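Local structure of polyketide cyclase / dehydrase and lipid transport (Nitrosospira multiformis, 3P51) at residues V10-V14 with E15-S19; N126-Y129 with R130-A134. The protein is of unknown function but belongs to the polyketide cyclase and lipid-transport family, whose members probably hold small hydrophobic molecules in a Bet v 1-like cavity. All blocks are in the same frame, centred on the assembly; numbering follows the deposited sequence.

Contact 1. Residues V10-V14 with E15-S19; sequences VDAPV and ERVWS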
ATOM      1  N   VAL A  10      19.414   3.998 -11.484  1.00 48.07           N
ATOM      2  CA  VAL A  10      19.922   3.457 -12.742  1.00 49.91           C
ATOM      3  C   VAL A  10      19.726   4.495 -13.852  1.00 52.10           C
ATOM      4  O   VAL A  10      18.615   5.008 -14.030  1.00 47.53           O
ATOM      5  CB  VAL A  10      19.151   2.166 -13.109  1.00 48.79           C
ATOM      6  CG1 VAL A  10      19.505   1.698 -14.485  1.00 50.46           C
ATOM      7  CG2 VAL A  10      19.421   1.064 -12.092  1.00 50.19           C
ATOM      8  N   ASP A  11      20.789   4.809 -14.595  1.00 54.63           N
ATOM      9  CA  ASP A  11      20.706   5.841 -15.636  1.00 57.61           C
ATOM     10  C   ASP A  11      20.071   5.328 -16.935  1.00 54.90           C
ATOM     11  O   ASP A  11      20.741   5.191 -17.963  1.00 53.43           O
ATOM     12  CB  ASP A  11      22.076   6.478 -15.923  1.00 65.43           C
ATOM     13  CG  ASP A  11      21.968   7.749 -16.776  1.00 72.22           C
ATOM     14  OD1 ASP A  11      20.950   7.918 -17.479  1.00 71.80           O
ATOM     15  OD2 ASP A  11      22.894   8.589 -16.746  1.00 77.18           O
ATOM     16  N   ALA A  12      18.774   5.054 -16.870  1.00 50.36           N
ATOM     17  CA  ALA A  12      17.998   4.646 -18.030  1.00 45.32           C
ATOM     18  C   ALA A  12      16.528   4.880 -17.714  1.00 43.21           C
ATOM     19  O   ALA A  12      16.134   4.882 -16.547  1.00 42.44           O
ATOM     20  CB  ALA A  12      18.240   3.192 -18.341  1.00 45.85           C
ATOM     21  N   PRO A  13      15.714   5.097 -18.751  1.00 44.86           N
ATOM     22  CA  PRO A  13      14.296   5.363 -18.501  1.00 44.92           C
ATOM     23  C   PRO A  13      13.609   4.131 -17.939  1.00 42.37           C
ATOM     24  O   PRO A  13      14.032   3.005 -18.208  1.00 40.46           O
ATOM     25  CB  PRO A  13      13.748   5.752 -19.881  1.00 44.24           C
ATOM     26  CG  PRO A  13      14.752   5.296 -20.868  1.00 49.12           C
ATOM     27  CD  PRO A  13      16.077   5.224 -20.174  1.00 47.62           C
ATOM     28  N   VAL A  14      12.569   4.348 -17.143  1.00 41.97           N
ATOM     29  CA  VAL A  14      11.933   3.260 -16.408  1.00 39.99           C
ATOM     30  C   VAL A  14      11.354   2.195 -17.340  1.00 40.81           C
ATOM     31  O   VAL A  14      11.373   1.014 -17.006  1.00 43.01           O
ATOM     32  CB  VAL A  14      10.854   3.791 -15.437  1.00 37.54           C
ATOM     33  CG1 VAL A  14       9.638   4.302 -16.211  1.00 42.88           C
ATOM     34  CG2 VAL A  14      10.448   2.721 -14.419  1.00 35.55           C
ATOM     35  N   GLU A  15      10.844   2.606 -18.502  1.00 38.86           N
ATOM     36  CA  GLU A  15      10.294   1.656 -19.475  1.00 42.07           C
ATOM     37  C   GLU A  15      11.354   0.669 -19.949  1.00 43.07           C
ATOM     38  O   GLU A  15      11.067  -0.506 -20.182  1.00 40.80           O
ATOM     39  CB  GLU A  15       9.714   2.376 -20.688  1.00 47.12           C
ATOM     40  CG  GLU A  15       8.461   3.212 -20.422  1.00 50.37           C
ATOM     41  CD  GLU A  15       8.764   4.589 -19.845  1.00 51.44           C
ATOM     42  OE1 GLU A  15       9.949   5.004 -19.866  1.00 46.22           O
ATOM     43  OE2 GLU A  15       7.809   5.253 -19.374  1.00 54.16           O
ATOM     44  N   ARG A  16      12.578   1.155 -20.107  1.00 41.87           N
ATOM     45  CA  ARG A  16      13.680   0.306 -20.545  1.00 44.11           C
ATOM     46  C   ARG A  16      14.129  -0.648 -19.443  1.00 44.58           C
ATOM     47  O   ARG A  16      14.376  -1.843 -19.685  1.00 40.16           O
ATOM     48  CB  ARG A  16      14.848   1.180 -20.994  1.00 48.06           C
ATOM     49  CG  ARG A  16      15.953   0.440 -21.710  1.00 57.01           C
ATOM     50  CD  ARG A  16      16.521   1.315 -22.812  1.00 67.60           C
ATOM     51  NE  ARG A  16      17.741   0.752 -23.379  1.00 78.01           N
ATOM     52  CZ  ARG A  16      18.967   1.102 -23.002  1.00 83.27           C
ATOM     53  NH1 ARG A  16      19.139   2.014 -22.053  1.00 83.18           N
ATOM     54  NH2 ARG A  16      20.023   0.540 -23.575  1.00 85.51           N
ATOM     55  N   VAL A  17      14.255  -0.129 -18.228  1.00 42.85           N
ATOM     56  CA  VAL A  17      14.653  -0.982 -17.116  1.00 39.88           C
ATOM     57  C   VAL A  17      13.603  -2.060 -16.890  1.00 39.96           C
ATOM     58  O   VAL A  17      13.935  -3.229 -16.729  1.00 39.02           O
ATOM     59  CB  VAL A  17      14.867  -0.195 -15.816  1.00 36.45           C
ATOM     60  CG1 VAL A  17      15.341  -1.138 -14.735  1.00 33.34           C
ATOM     61  CG2 VAL A  17      15.898   0.919 -16.025  1.00 35.02           C
ATOM     62  N   TRP A  18      12.332  -1.670 -16.885  1.00 39.50           N
ATOM     63  CA  TRP A  18      11.260  -2.647 -16.694  1.00 38.70           C
ATOM     64  C   TRP A  18      11.307  -3.710 -17.791  1.00 41.00           C
ATOM     65  O   TRP A  18      11.218  -4.902 -17.516  1.00 34.45           O
ATOM     66  CB  TRP A  18       9.886  -1.955 -16.660  1.00 32.20           C
ATOM     67  CG  TRP A  18       8.721  -2.893 -16.364  1.00 34.65           C
ATOM     68  CD1 TRP A  18       7.623  -3.111 -17.156  1.00 35.29           C
ATOM     69  CD2 TRP A  18       8.554  -3.739 -15.213  1.00 33.47           C
ATOM     70  NE1 TRP A  18       6.786  -4.029 -16.564  1.00 35.50           N
ATOM     71  CE2 TRP A  18       7.327  -4.424 -15.371  1.00 34.81           C
ATOM     72  CE3 TRP A  18       9.313  -3.971 -14.060  1.00 36.61           C
ATOM     73  CZ2 TRP A  18       6.841  -5.337 -14.420  1.00 34.36           C
ATOM     74  CZ3 TRP A  18       8.831  -4.893 -13.106  1.00 38.71           C
ATOM     75  CH2 TRP A  18       7.609  -5.558 -13.301  1.00 37.90           C
ATOM     76  N   SER A  19      11.453  -3.278 -19.041  1.00 41.50           N
ATOM     77  CA  SER A  19      11.467  -4.223 -20.149  1.00 39.79           C
ATOM     78  C   SER A  19      12.520  -5.306 -19.929  1.00 42.25           C
ATOM     79  O   SER A  19      12.352  -6.459 -20.335  1.00 41.83           O
ATOM     80  CB  SER A  19      11.703  -3.499 -21.478  1.00 42.78           C
ATOM     81  OG  SER A  19      11.987  -4.442 -22.493  1.00 51.46           O
TER
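Val17, on the first turn of the helix, leans back over the loop that leads into it and meets both Val10 and Ala12. Its CG2 does the touching, lying 4.0 Å from CG1 of Val10 and equally far from CB of Ala12. That methyl stands opposite the carbonyl carbon and beside the backbone N, a placing that turns it to the incoming chain. A beta-branched residue suits this place because one methyl can fill the bend. Ala12 is small enough for the chain to pass close to the helix. Next along the chain, Pro13 takes the N-cap position. Its ring restrains phi, and its carbonyl O accepts the N-H of Val17 at 3.1 Å, in the carbonyl plane and nearly straight at 165°, with a weak second bond from Arg16 N. Trp18 N closes the next turn on Val14 O at 2.9 Å.

The outer side is looser. Glu15 bends at chi2 (82°), which folds its carboxylate back beside Val14, where CD lies 3.7 Å from CG1 of that valine. Arg16 runs past the proline, its CB 4.1 Å from Pro13 CG, and brings NH1 obliquely to within 4.0 Å of Ala12 CB. Both long charged chains suit a surface open to solvent.

The bend joins strand 3-10 to helix 14-21. Val14 and Val17 rest on Leu97 of strand 88-100 and Thr106 of strand 105-116, and the Thr106 hydroxyl is hydrogen-bonded to Ala12 O. Trp18 points its indole N-H to Glu67, just past strand 58-66, while Val10 and Ala12 touch Phe140, just past the end of helix 120-139.

Contact 2. Residues N126-Y129 with R130-A134; sequences NTVY and RSLLA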
ATOM      1  N   ASN A 126      21.918  -9.048   2.131  1.00 43.16           N
ATOM      2  CA  ASN A 126      22.450  -7.748   1.728  1.00 42.34           C
ATOM      3  C   ASN A 126      23.486  -7.924   0.623  1.00 42.98           C
ATOM      4  O   ASN A 126      23.504  -7.183  -0.353  1.00 43.01           O
ATOM      5  CB  ASN A 126      23.072  -6.995   2.913  1.00 44.92           C
ATOM      6  CG  ASN A 126      22.045  -6.224   3.716  1.00 45.04           C
ATOM      7  OD1 ASN A 126      21.015  -5.811   3.186  1.00 45.36           O
ATOM      8  ND2 ASN A 126      22.323  -6.021   4.998  1.00 44.03           N
ATOM      9  N   THR A 127      24.350  -8.921   0.784  1.00 47.59           N
ATOM     10  CA  THR A 127      25.394  -9.182  -0.194  1.00 47.20           C
ATOM     11  C   THR A 127      24.813  -9.631  -1.525  1.00 46.28           C
ATOM     12  O   THR A 127      25.216  -9.144  -2.579  1.00 45.03           O
ATOM     13  CB  THR A 127      26.393 -10.226   0.327  1.00 47.99           C
ATOM     14  OG1 THR A 127      27.201  -9.629   1.349  1.00 48.53           O
ATOM     15  CG2 THR A 127      27.288 -10.726  -0.801  1.00 48.04           C
ATOM     16  N   VAL A 128      23.868 -10.563  -1.472  1.00 44.41           N
ATOM     17  CA  VAL A 128      23.175 -11.018  -2.673  1.00 37.88           C
ATOM     18  C   VAL A 128      22.463  -9.871  -3.398  1.00 39.64           C
ATOM     19  O   VAL A 128      22.717  -9.616  -4.579  1.00 39.53           O
ATOM     20  CB  VAL A 128      22.178 -12.151  -2.345  1.00 37.34           C
ATOM     21  CG1 VAL A 128      21.150 -12.320  -3.470  1.00 35.16           C
ATOM     22  CG2 VAL A 128      22.935 -13.463  -2.082  1.00 39.53           C
ATOM     23  N   TYR A 129      21.577  -9.168  -2.699  1.00 36.29           N
ATOM     24  CA  TYR A 129      20.848  -8.074  -3.340  1.00 40.27           C
ATOM     25  C   TYR A 129      21.746  -6.970  -3.892  1.00 40.69           C
ATOM     26  O   TYR A 129      21.471  -6.428  -4.947  1.00 44.46           O
ATOM     27  CB  TYR A 129      19.784  -7.506  -2.404  1.00 43.32           C
ATOM     28  CG  TYR A 129      18.614  -8.446  -2.267  1.00 44.22           C
ATOM     29  CD1 TYR A 129      18.146  -9.148  -3.369  1.00 41.00           C
ATOM     30  CD2 TYR A 129      18.006  -8.668  -1.040  1.00 51.43           C
ATOM     31  CE1 TYR A 129      17.081 -10.026  -3.261  1.00 42.74           C
ATOM     32  CE2 TYR A 129      16.938  -9.540  -0.923  1.00 53.16           C
ATOM     33  CZ  TYR A 129      16.481 -10.217  -2.035  1.00 47.49           C
ATOM     34  OH  TYR A 129      15.421 -11.088  -1.931  1.00 48.69           O
ATOM     35  N   ARG A 130      22.827  -6.645  -3.194  1.00 39.35           N
ATOM     36  CA  ARG A 130      23.712  -5.590  -3.676  1.00 39.04           C
ATOM     37  C   ARG A 130      24.395  -6.014  -4.973  1.00 38.57           C
ATOM     38  O   ARG A 130      24.594  -5.205  -5.872  1.00 36.31           O
ATOM     39  CB  ARG A 130      24.727  -5.199  -2.595  1.00 41.14           C
ATOM     40  CG  ARG A 130      24.094  -4.376  -1.486  1.00 44.35           C
ATOM     41  CD  ARG A 130      24.894  -4.386  -0.199  1.00 48.23           C
ATOM     42  NE  ARG A 130      24.145  -3.746   0.887  1.00 50.80           N
ATOM     43  CZ  ARG A 130      24.559  -3.700   2.151  1.00 55.51           C
ATOM     44  NH1 ARG A 130      25.719  -4.267   2.493  1.00 52.39           N
ATOM     45  NH2 ARG A 130      23.813  -3.096   3.075  1.00 52.99           N
ATOM     46  N   SER A 131      24.723  -7.297  -5.077  1.00 38.25           N
ATOM     47  CA  SER A 131      25.330  -7.824  -6.297  1.00 42.03           C
ATOM     48  C   SER A 131      24.358  -7.815  -7.469  1.00 43.38           C
ATOM     49  O   SER A 131      24.715  -7.414  -8.571  1.00 47.03           O
ATOM     50  CB  SER A 131      25.859  -9.244  -6.072  1.00 44.51           C
ATOM     51  OG  SER A 131      26.199  -9.844  -7.311  1.00 45.41           O
ATOM     52  N   LEU A 132      23.128  -8.266  -7.234  1.00 42.64           N
ATOM     53  CA  LEU A 132      22.112  -8.272  -8.282  1.00 42.29           C
ATOM     54  C   LEU A 132      21.844  -6.851  -8.791  1.00 42.95           C
ATOM     55  O   LEU A 132      21.804  -6.604  -9.997  1.00 39.71           O
ATOM     56  CB  LEU A 132      20.810  -8.901  -7.774  1.00 42.30           C
ATOM     57  CG  LEU A 132      20.868 -10.351  -7.270  1.00 39.15           C
ATOM     58  CD1 LEU A 132      19.536 -10.762  -6.667  1.00 34.89           C
ATOM     59  CD2 LEU A 132      21.261 -11.308  -8.380  1.00 37.87           C
ATOM     60  N   LEU A 133      21.672  -5.915  -7.864  1.00 42.50           N
ATOM     61  CA  LEU A 133      21.433  -4.526  -8.240  1.00 44.00           C
ATOM     62  C   LEU A 133      22.637  -3.927  -8.969  1.00 44.87           C
ATOM     63  O   LEU A 133      22.475  -3.170  -9.926  1.00 45.30           O
ATOM     64  CB  LEU A 133      21.086  -3.690  -7.011  1.00 40.42           C
ATOM     65  CG  LEU A 133      19.735  -3.996  -6.366  1.00 40.88           C
ATOM     66  CD1 LEU A 133      19.566  -3.248  -5.062  1.00 38.56           C
ATOM     67  CD2 LEU A 133      18.595  -3.655  -7.317  1.00 42.15           C
ATOM     68  N   ALA A 134      23.838  -4.265  -8.514  1.00 45.24           N
ATOM     69  CA  ALA A 134      25.066  -3.771  -9.141  1.00 47.40           C
ATOM     70  C   ALA A 134      25.184  -4.202 -10.604  1.00 49.08           C
ATOM     71  O   ALA A 134      25.644  -3.431 -11.447  1.00 49.39           O
ATOM     72  CB  ALA A 134      26.288  -4.222  -8.347  1.00 48.62           C
TER
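Asn126 and Arg130, one helical turn apart, stack their flat ends: the amide and guanidinium planes are only 3° from parallel. CB of Asn126 sits over the centre of the guanidinium, 3.7 Å above its plane, and CG lies 3.6 Å from NH2. Arg130 reaches back because its CG stands opposite the carbonyl carbon (chi1 -74°) and the chain then runs extended to NE, passing Asn126 O. On the buried side Leu132 CD1 rests against both Val128 CG1 and Tyr129 CD1, 3.9 Å from each; the leucine branch is long enough to meet both neighbours.

Beneath these side chains the backbone bonds set the spacing, among them Leu132 N to Val128 O, 3.0 Å and nearly straight at 167°. Farther out, Asn6 of strand 3-10 holds the stacked pair in place, its OD1 taking Arg130 NE and its ND2 giving to Asn126 OD1. With an alanine here instead of Asn126, the Asn6 ND2 would probably lose this acceptor and the guanidinium the amide stacked along NH2, leaving that end less firmly held. The Tyr129 hydroxyl is hydrogen-bonded to those of Tyr74 and Tyr91, and its ring meets Trp110.

This amphipathic pattern, polar outward and aromatic or aliphatic toward the sheet, marks the long C-terminal helix of the Bet v 1-like helix-grip fold.

In the fold
Contact 1 turns the chain from the first strand into the short helix 14-21, whereas contact 2 lies midway along the long helix 120-139. Their centres are 18 Å apart and their nearest atoms about 6 Å, so they do not touch directly. Shared neighbours connect them: strand 3-10 ends in contact 1 and supplies Asn6 to contact 2, and Val108 of strand 105-116 meets both Val10 and Leu133. Contact 2 is the more central, its centre about 9 Å from the centre of the chain, against about 15 Å for contact 1. In relatives of this fold the ligand cavity lies between sheet and long helix, and the inward-facing Tyr129 and Leu132 are consistent with a place in its wall.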